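Local coordinates for penaeus monodon metallodensovirus major capsid protein (Penaeus monodon metallodensovirus, PDB 6WH7) that forms the icosahedral shell of a shrimp densovirus, sixty copies assembling into the capsid that probably encloses the viral DNA genome, at residues A[162-167]-A[350-355]. Sequence-based numbering, arbitrary orientation.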
loop_
_atom_site.group_PDB
_atom_site.type_symbol
_atom_site.label_atom_id
_atom_site.label_comp_id
_atom_site.label_asym_id
_atom_site.label_seq_id
_atom_site.Cartn_x
_atom_site.Cartn_y
_atom_site.Cartn_z
ATOM N N ASP A 162 4.200 92.776 12.028
ATOM C CA ASP A 162 5.206 93.101 13.024
ATOM C C ASP A 162 4.978 92.167 14.201
ATOM O O ASP A 162 4.193 92.459 15.103
ATOM C CB ASP A 162 5.076 94.563 13.424
ATOM C CG ASP A 162 6.212 95.034 14.272
ATOM O OD1 ASP A 162 7.174 94.266 14.454
ATOM O OD2 ASP A 162 6.142 96.176 14.757
ATOM N N ASP A 163 5.733 91.074 14.220
ATOM C CA ASP A 163 5.652 90.039 15.239
ATOM C C ASP A 163 6.499 90.364 16.451
ATOM O O ASP A 163 6.079 90.136 17.588
ATOM C CB ASP A 163 6.079 88.704 14.644
ATOM C CG ASP A 163 5.062 88.152 13.684
ATOM O OD1 ASP A 163 3.888 88.553 13.784
ATOM O OD2 ASP A 163 5.434 87.337 12.816
ATOM N N GLN A 164 7.703 90.873 16.216
ATOM C CA GLN A 164 8.583 91.290 17.290
ATOM C C GLN A 164 8.151 92.605 17.911
ATOM O O GLN A 164 8.744 93.017 18.909
ATOM C CB GLN A 164 10.005 91.391 16.764
ATOM C CG GLN A 164 10.570 90.062 16.314
ATOM C CD GLN A 164 10.816 89.118 17.465
ATOM O OE1 GLN A 164 9.993 88.263 17.770
ATOM N NE2 GLN A 164 11.967 89.256 18.100
ATOM N N GLN A 165 7.134 93.254 17.352
ATOM C CA GLN A 165 6.616 94.523 17.851
ATOM C C GLN A 165 7.710 95.590 17.878
ATOM O O GLN A 165 8.038 96.168 18.914
ATOM C CB GLN A 165 5.962 94.354 19.222
ATOM C CG GLN A 165 5.244 95.588 19.719
ATOM C CD GLN A 165 4.500 95.337 20.989
ATOM O OE1 GLN A 165 4.400 94.207 21.432
ATOM N NE2 GLN A 165 3.980 96.385 21.594
ATOM N N CYS A 166 8.305 95.814 16.709
ATOM C CA CYS A 166 9.140 96.994 16.536
ATOM C C CYS A 166 8.362 98.251 16.884
ATOM O O CYS A 166 8.885 99.161 17.534
ATOM C CB CYS A 166 9.652 97.069 15.101
ATOM S SG CYS A 166 10.674 95.692 14.595
ATOM N N LEU A 167 7.105 98.311 16.468
ATOM C CA LEU A 167 6.224 99.442 16.717
ATOM C C LEU A 167 5.170 99.003 17.718
ATOM O O LEU A 167 4.302 98.188 17.398
ATOM C CB LEU A 167 5.585 99.925 15.420
ATOM C CG LEU A 167 6.363 100.915 14.561
ATOM C CD1 LEU A 167 7.662 100.328 14.091
ATOM C CD2 LEU A 167 5.518 101.301 13.371
ATOM N N CYS A 350 3.328 87.471 21.810
ATOM C CA CYS A 350 4.774 87.578 21.738
ATOM C C CYS A 350 5.388 86.197 21.585
ATOM O O CYS A 350 5.117 85.312 22.399
ATOM C CB CYS A 350 5.324 88.264 22.975
ATOM S SG CYS A 350 7.101 88.493 22.969
ATOM N N PRO A 351 6.205 85.970 20.556
ATOM C CA PRO A 351 6.832 84.656 20.409
ATOM C C PRO A 351 7.818 84.334 21.507
ATOM O O PRO A 351 8.055 83.152 21.767
ATOM C CB PRO A 351 7.515 84.750 19.044
ATOM C CG PRO A 351 7.745 86.188 18.850
ATOM C CD PRO A 351 6.584 86.880 19.466
ATOM N N ARG A 352 8.385 85.332 22.172
ATOM C CA ARG A 352 9.330 85.093 23.250
ATOM C C ARG A 352 8.669 84.992 24.613
ATOM O O ARG A 352 9.353 84.694 25.593
ATOM C CB ARG A 352 10.402 86.177 23.259
ATOM C CG ARG A 352 11.374 86.021 22.121
ATOM C CD ARG A 352 12.375 87.131 22.066
ATOM N NE ARG A 352 11.753 88.412 21.788
ATOM C CZ ARG A 352 12.429 89.537 21.625
ATOM N NH1 ARG A 352 13.746 89.529 21.699
ATOM N NH2 ARG A 352 11.789 90.664 21.376
ATOM N N VAL A 353 7.364 85.229 24.700
ATOM C CA VAL A 353 6.612 84.817 25.874
ATOM C C VAL A 353 6.603 83.299 25.946
ATOM O O VAL A 353 6.598 82.612 24.919
ATOM C CB VAL A 353 5.192 85.401 25.829
ATOM C CG1 VAL A 353 4.293 84.721 26.820
ATOM C CG2 VAL A 353 5.246 86.860 26.159
ATOM N N ASP A 354 6.646 82.768 27.164
ATOM C CA ASP A 354 6.601 81.330 27.369
ATOM C C ASP A 354 5.398 80.729 26.661
ATOM O O ASP A 354 4.289 81.259 26.730
ATOM C CB ASP A 354 6.537 81.030 28.864
ATOM C CG ASP A 354 6.667 79.563 29.173
ATOM O OD1 ASP A 354 6.907 78.765 28.247
ATOM O OD2 ASP A 354 6.526 79.201 30.352
ATOM N N ALA A 355 5.626 79.614 25.968
ATOM C CA ALA A 355 4.543 78.961 25.246
ATOM C C ALA A 355 3.427 78.530 26.181
ATOM O O ALA A 355 2.272 78.427 25.760
ATOM C CB ALA A 355 5.076 77.759 24.476
#
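Gln164 leaves its backbone with CG anti to the carbonyl carbon (chi1 -64°) and bends again at chi2, which brings its amide over the guanidinium of Arg352 and against the ring of Pro351. Arg352 starts the same way, and a bend at chi3 (-65°) lays its guanidinium beneath that amide. Both branches of the amide touch. Gln164 NE2 stands over the centre of the guanidinium face, 3.6 Å from Arg352 CZ. The two planes are 41° apart, so this is a tilted overlay and not a flat stack. On the other branch, Gln164 OE1 meets the proline ring, 3.2 Å from Pro351 CG. Beside it, Asp163 O lies 3.8 Å from Pro351 CD.

Both loops are braced from within. Asp162 holds the loop that follows it: Cys166 N bonds to Asp162 OD1 at 3.0 Å, and Leu167 N to Asp162 OD2 at 2.9 Å. Val353 N bonds to Cys350 O at 3.2 Å and closes a type I turn with Pro351 and Arg352 at its corners.

The polar ends of Gln164 and Arg352 look to a second subunit. Arg352 NH2 forms a salt bridge with Glu305 of that subunit, and Gln164 NE2 a weak hydrogen bond with its Ser56. Two loops, one after strand 157-162 and the other between strands 340-345 and 363-368, thus meet at a subunit interface of the icosahedral parvovirus capsid.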